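Local coordinates for protein 2-oxoglutarate carboxylase small subunit (Hydrogenobacter thermophilus, PDB 7KCT) that forms the small (beta) subunit of 2-oxoglutarate carboxylase, a biotin carboxylase-like ATP-grasp protein that binds adenosine-5'-diphosphate, magnesium and bicarbonate, at residues A[309-314]-A[398-403]; A[414-419]-A[433-438]. One frame throughout, in Å; residues are numbered along the deposited sequence.

Interaction 1 (A[309-314]-A[398-403]); sequences EMITGV and IVWAPL
Met310 starts with its CG beside the backbone N (chi1 -50°) and then bends at both of its next torsions, which folds the methyl end round onto Trp400. On the facing strand, Trp400 has CG anti to its own N (chi1 176°), which sends the indole off the strand so that CD1 comes up to the Met310 carbonyl. The thioether therefore spans two strand residues: Met310 CG lies 3.8 Å from CG2 of Ile398, and Met310 CE lies 3.8 Å from CB of Trp400. It slants across both side chains instead of running alongside either. Ile398 and Trp400 are two apart on strand 393-401 and so face the helix together, while Val399 between them turns away onto helix 404-417.

The indole itself meets the helix end. Carbonyl O of Met310 approaches Trp400 CD1 obliquely at 3.6 Å, and CG2 of Ile311 sits near the ring plane, at the edge, 4.2 Å from the same CD1. No hydrogen bond crosses between the segments. The indole N-H is used by Asn339 O, and Asn339 also pairs with the backbone of Ile311, so one loop residue ties to both sides of the contact. The helix closes just beyond: Gly313, with positive phi, gives its N to Glu309 O, and Thr312 OG1 takes Val314 N at 3.1 Å in an ST turn. Glu309 bridges to Arg25 and Arg375, and Phe372 of the second subunit packs against it.

What results is a helix end lying against a strand of the antiparallel sheet, mostly through apolar side chains. Helix 305-312 packs on the sheet that contains strands 341-351 and 393-401, as in the biotin carboxylase fold.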
loop_
_atom_site.group_PDB
_atom_site.type_symbol
_atom_site.label_atom_id
_atom_site.label_comp_id
_atom_site.label_asym_id
_atom_site.label_seq_id
_atom_site.Cartn_x
_atom_site.Cartn_y
_atom_site.Cartn_z
ATOM N N GLU A 309 1.925 -4.805 -11.910
ATOM C CA GLU A 309 3.074 -4.453 -11.082
ATOM C C GLU A 309 3.098 -5.244 -9.793
ATOM O O GLU A 309 4.177 -5.619 -9.300
ATOM C CB GLU A 309 3.084 -2.947 -10.766
ATOM C CG GLU A 309 3.063 -2.058 -11.963
ATOM C CD GLU A 309 3.063 -0.565 -11.577
ATOM O OE1 GLU A 309 2.538 -0.174 -10.502
ATOM O OE2 GLU A 309 3.634 0.230 -12.344
ATOM N N MET A 310 1.935 -5.534 -9.225
ATOM C CA MET A 310 1.958 -6.235 -7.943
ATOM C C MET A 310 2.392 -7.704 -8.076
ATOM O O MET A 310 2.937 -8.257 -7.136
ATOM C CB MET A 310 0.594 -6.178 -7.265
ATOM C CG MET A 310 0.015 -4.765 -7.197
ATOM S SD MET A 310 0.878 -3.785 -5.975
ATOM C CE MET A 310 -0.082 -4.396 -4.590
ATOM N N ILE A 311 2.084 -8.382 -9.186
ATOM C CA ILE A 311 2.444 -9.787 -9.280
ATOM C C ILE A 311 3.826 -10.004 -9.885
ATOM O O ILE A 311 4.409 -11.089 -9.699
ATOM C CB ILE A 311 1.408 -10.606 -10.077
ATOM C CG1 ILE A 311 1.318 -10.157 -11.545
ATOM C CG2 ILE A 311 0.012 -10.559 -9.394
ATOM C CD1 ILE A 311 0.389 -11.087 -12.400
ATOM N N THR A 312 4.342 -9.033 -10.639
ATOM C CA THR A 312 5.666 -9.151 -11.254
ATOM C C THR A 312 6.764 -8.412 -10.521
ATOM O O THR A 312 7.941 -8.744 -10.707
ATOM C CB THR A 312 5.689 -8.626 -12.694
ATOM O OG1 THR A 312 5.438 -7.202 -12.738
ATOM C CG2 THR A 312 4.662 -9.349 -13.570
ATOM N N GLY A 313 6.415 -7.367 -9.763
ATOM C CA GLY A 313 7.377 -6.464 -9.165
ATOM C C GLY A 313 7.982 -5.434 -10.109
ATOM O O GLY A 313 8.897 -4.716 -9.706
ATOM N N VAL A 314 7.480 -5.293 -11.324
ATOM C CA VAL A 314 8.036 -4.357 -12.293
ATOM C C VAL A 314 7.263 -3.032 -12.216
ATOM O O VAL A 314 6.054 -3.001 -12.429
ATOM C CB VAL A 314 7.993 -4.958 -13.710
ATOM C CG1 VAL A 314 8.399 -3.969 -14.754
ATOM C CG2 VAL A 314 8.898 -6.178 -13.774
ATOM N N ILE A 398 -6.216 -1.322 -4.982
ATOM C CA ILE A 398 -5.487 -2.486 -5.491
ATOM C C ILE A 398 -5.062 -3.343 -4.332
ATOM O O ILE A 398 -4.552 -2.816 -3.336
ATOM C CB ILE A 398 -4.253 -2.075 -6.307
ATOM C CG1 ILE A 398 -4.682 -1.177 -7.448
ATOM C CG2 ILE A 398 -3.492 -3.333 -6.814
ATOM C CD1 ILE A 398 -4.113 0.207 -7.356
ATOM N N VAL A 399 -5.265 -4.663 -4.435
ATOM C CA VAL A 399 -4.800 -5.551 -3.390
ATOM C C VAL A 399 -3.969 -6.663 -3.998
ATOM O O VAL A 399 -4.017 -6.931 -5.204
ATOM C CB VAL A 399 -5.915 -6.169 -2.501
ATOM C CG1 VAL A 399 -6.821 -5.075 -1.969
ATOM C CG2 VAL A 399 -6.727 -7.302 -3.224
ATOM N N TRP A 400 -3.171 -7.282 -3.139
ATOM C CA TRP A 400 -2.338 -8.423 -3.517
ATOM C C TRP A 400 -2.432 -9.481 -2.423
ATOM O O TRP A 400 -2.505 -9.142 -1.240
ATOM C CB TRP A 400 -0.838 -8.029 -3.733
ATOM C CG TRP A 400 0.043 -9.271 -4.041
ATOM C CD1 TRP A 400 0.332 -9.779 -5.265
ATOM C CD2 TRP A 400 0.693 -10.123 -3.097
ATOM N NE1 TRP A 400 1.137 -10.907 -5.149
ATOM C CE2 TRP A 400 1.350 -11.142 -3.816
ATOM C CE3 TRP A 400 0.804 -10.109 -1.710
ATOM C CZ2 TRP A 400 2.067 -12.151 -3.187
ATOM C CZ3 TRP A 400 1.502 -11.099 -1.097
ATOM C CH2 TRP A 400 2.135 -12.108 -1.834
ATOM N N ALA A 401 -2.418 -10.761 -2.808
ATOM C CA ALA A 401 -2.288 -11.844 -1.836
ATOM C C ALA A 401 -1.639 -13.042 -2.513
ATOM O O ALA A 401 -1.622 -13.131 -3.743
ATOM C CB ALA A 401 -3.645 -12.264 -1.272
ATOM N N PRO A 402 -1.156 -14.024 -1.732
ATOM C CA PRO A 402 -0.551 -15.218 -2.376
ATOM C C PRO A 402 -1.586 -16.100 -3.055
ATOM O O PRO A 402 -1.275 -16.742 -4.066
ATOM C CB PRO A 402 0.154 -15.957 -1.219
ATOM C CG PRO A 402 0.185 -14.926 -0.049
ATOM C CD PRO A 402 -1.068 -14.091 -0.267
ATOM N N LEU A 403 -2.815 -16.124 -2.557
ATOM C CA LEU A 403 -3.863 -16.987 -3.078
ATOM C C LEU A 403 -5.056 -16.146 -3.514
ATOM O O LEU A 403 -5.322 -15.087 -2.938
ATOM C CB LEU A 403 -4.345 -17.994 -2.020
ATOM C CG LEU A 403 -3.269 -18.818 -1.314
ATOM C CD1 LEU A 403 -3.842 -19.587 -0.136
ATOM C CD2 LEU A 403 -2.590 -19.773 -2.313
#

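Interaction 2 (A[414-419]-A[433-438]); sequences ALETYE and IMKDKD
Two helices of the biotin carboxylase C-terminal region, 404-417 and 427-435, lie side by side, and residues 414-419 and 433-438 touch through two pairs, Leu415 with Met434 and Glu416 with Lys435. The first pair is apolar: CD1 of Leu415 touches CG of Met434 at 3.8 Å, and the two side chains cross at about a right angle. Leu415 continues onto Leu430 and Ile431 one turn back along the partner helix, and Met434 reaches back to Met411 and Arg412, so this pair belongs to a longer line of helix-helix packing.

Beside it lies a looser, charged pair. Lys435 runs out extended beyond CG, which brings its CE to 3.7 Å from Glu416 OE2 while NZ stays 4.0 Å from that oxygen, too far for a salt bridge. The other carboxylate oxygen, Glu416 OE1, does form one, with Lys31 of the second subunit. With a lysine near each oxygen, Glu416 would be expected to stay negatively charged.

Helix 404-417 lies on strand 393-401 through Ala414 and Leu415 on Leu397, has helix 427-435 beside it, and also meets the second subunit. Ala414 O accepts twice from Thr417, from the backbone N and from OG1, each at 3.0 Å and both from one face of the carbonyl plane; the hydroxyl lies 25° off that plane. Arg28 of the second subunit also bonds to Thr417 OG1. Past Lys435 the same chain turns at Asp436, the N-cap of helix 437-441; Asp436 OD2 takes the backbone N of Phe439 and also bonds Tyr448 OH.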
loop_
_atom_site.group_PDB
_atom_site.type_symbol
_atom_site.label_atom_id
_atom_site.label_comp_id
_atom_site.label_asym_id
_atom_site.label_seq_id
_atom_site.Cartn_x
_atom_site.Cartn_y
_atom_site.Cartn_z
ATOM N N ALA A 414 -11.046 -4.251 2.437
ATOM C CA ALA A 414 -10.589 -2.905 2.129
ATOM C C ALA A 414 -11.765 -2.036 1.698
ATOM O O ALA A 414 -11.965 -0.938 2.232
ATOM C CB ALA A 414 -9.512 -2.955 1.044
ATOM N N LEU A 415 -12.612 -2.563 0.816
ATOM C CA LEU A 415 -13.765 -1.809 0.320
ATOM C C LEU A 415 -14.749 -1.455 1.438
ATOM O O LEU A 415 -15.343 -0.360 1.459
ATOM C CB LEU A 415 -14.477 -2.647 -0.736
ATOM C CG LEU A 415 -13.888 -2.828 -2.123
ATOM C CD1 LEU A 415 -14.588 -3.960 -2.859
ATOM C CD2 LEU A 415 -13.992 -1.507 -2.896
ATOM N N GLU A 416 -14.985 -2.390 2.336
ATOM C CA GLU A 416 -15.903 -2.148 3.451
ATOM C C GLU A 416 -15.393 -1.055 4.371
ATOM O O GLU A 416 -16.182 -0.467 5.108
ATOM C CB GLU A 416 -16.109 -3.454 4.201
ATOM C CG GLU A 416 -17.119 -4.398 3.545
ATOM C CD GLU A 416 -17.018 -5.809 4.133
ATOM O OE1 GLU A 416 -16.049 -6.094 4.859
ATOM O OE2 GLU A 416 -17.862 -6.661 3.814
ATOM N N THR A 417 -14.110 -0.744 4.340
ATOM C CA THR A 417 -13.595 0.318 5.202
ATOM C C THR A 417 -13.296 1.624 4.467
ATOM O O THR A 417 -12.929 2.605 5.108
ATOM C CB THR A 417 -12.342 -0.157 5.942
ATOM O OG1 THR A 417 -11.254 -0.319 5.032
ATOM C CG2 THR A 417 -12.607 -1.454 6.652
ATOM N N TYR A 418 -13.512 1.676 3.156
ATOM C CA TYR A 418 -13.273 2.873 2.372
ATOM C C TYR A 418 -14.502 3.773 2.481
ATOM O O TYR A 418 -15.533 3.505 1.850
ATOM C CB TYR A 418 -12.982 2.493 0.922
ATOM C CG TYR A 418 -12.134 3.477 0.118
ATOM C CD1 TYR A 418 -12.170 4.841 0.351
ATOM C CD2 TYR A 418 -11.275 3.007 -0.873
ATOM C CE1 TYR A 418 -11.375 5.716 -0.388
ATOM C CE2 TYR A 418 -10.517 3.865 -1.645
ATOM C CZ TYR A 418 -10.558 5.220 -1.405
ATOM O OH TYR A 418 -9.751 6.052 -2.178
ATOM N N GLU A 419 -14.380 4.866 3.239
ATOM C CA GLU A 419 -15.506 5.773 3.481
ATOM C C GLU A 419 -15.440 6.939 2.498
ATOM O O GLU A 419 -14.430 7.660 2.467
ATOM C CB GLU A 419 -15.514 6.321 4.914
ATOM C CG GLU A 419 -16.779 7.222 5.162
ATOM C CD GLU A 419 -17.005 7.613 6.598
ATOM O OE1 GLU A 419 -18.155 7.992 6.951
ATOM O OE2 GLU A 419 -16.033 7.587 7.349
ATOM N N ILE A 433 -19.890 -7.804 -5.359
ATOM C CA ILE A 433 -19.143 -8.665 -6.273
ATOM C C ILE A 433 -18.160 -9.535 -5.502
ATOM O O ILE A 433 -18.084 -10.757 -5.705
ATOM C CB ILE A 433 -18.450 -7.807 -7.351
ATOM C CG1 ILE A 433 -19.495 -7.018 -8.155
ATOM C CG2 ILE A 433 -17.606 -8.679 -8.233
ATOM C CD1 ILE A 433 -18.929 -6.057 -9.211
ATOM N N MET A 434 -17.422 -8.930 -4.569
ATOM C CA MET A 434 -16.459 -9.697 -3.799
ATOM C C MET A 434 -17.141 -10.772 -2.950
ATOM O O MET A 434 -16.541 -11.809 -2.669
ATOM C CB MET A 434 -15.642 -8.774 -2.890
ATOM C CG MET A 434 -14.785 -7.725 -3.617
ATOM S SD MET A 434 -13.675 -8.495 -4.837
ATOM C CE MET A 434 -14.027 -7.589 -6.331
ATOM N N LYS A 435 -18.395 -10.558 -2.552
ATOM C CA LYS A 435 -19.137 -11.569 -1.797
ATOM C C LYS A 435 -19.851 -12.596 -2.682
ATOM O O LYS A 435 -20.444 -13.555 -2.172
ATOM C CB LYS A 435 -20.178 -10.871 -0.912
ATOM C CG LYS A 435 -19.634 -10.057 0.228
ATOM C CD LYS A 435 -20.814 -9.253 0.815
ATOM C CE LYS A 435 -20.443 -8.609 2.118
ATOM N NZ LYS A 435 -21.535 -7.720 2.602
ATOM N N ASP A 436 -19.889 -12.375 -3.984
ATOM C CA ASP A 436 -20.683 -13.227 -4.851
ATOM C C ASP A 436 -19.994 -14.576 -5.081
ATOM O O ASP A 436 -18.807 -14.624 -5.388
ATOM C CB ASP A 436 -20.920 -12.524 -6.172
ATOM C CG ASP A 436 -21.553 -13.443 -7.217
ATOM O OD1 ASP A 436 -22.675 -13.903 -6.973
ATOM O OD2 ASP A 436 -20.931 -13.680 -8.283
ATOM N N LYS A 437 -20.759 -15.675 -4.977
ATOM C CA LYS A 437 -20.153 -16.999 -5.111
ATOM C C LYS A 437 -19.524 -17.191 -6.484
ATOM O O LYS A 437 -18.463 -17.791 -6.594
ATOM C CB LYS A 437 -21.163 -18.123 -4.907
ATOM C CG LYS A 437 -20.618 -19.559 -4.772
ATOM C CD LYS A 437 -21.805 -20.552 -4.816
ATOM C CE LYS A 437 -21.325 -21.921 -4.184
ATOM N NZ LYS A 437 -19.966 -22.326 -4.495
ATOM N N ASP A 438 -20.200 -16.778 -7.563
ATOM C CA ASP A 438 -19.611 -16.957 -8.885
ATOM C C ASP A 438 -18.271 -16.228 -8.980
ATOM O O ASP A 438 -17.262 -16.811 -9.386
ATOM C CB ASP A 438 -20.590 -16.461 -9.934
ATOM C CG ASP A 438 -21.696 -17.482 -10.245
ATOM O OD1 ASP A 438 -21.644 -18.632 -9.748
ATOM O OD2 ASP A 438 -22.633 -17.126 -10.989
#

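From the N terminus, the chain first reaches helix 305-312, then builds several strands of the large antiparallel sheet before strand 393-401 returns to it, and interaction 1 closes that long loop of 83 residues. Helix 404-417 follows directly, and the chain turns back through helix 427-435 to close interaction 2 over only 13 residues. The loops are in series and neither nest nor cross. Strand 393-401 joins them: one side faces helix 305-312, the other carries helix 404-417, for instance through Ala401 on Val406 and Arg410. The contacts' centres are 18 Å apart, with nearest atoms about 5 Å apart, and both border the second subunit.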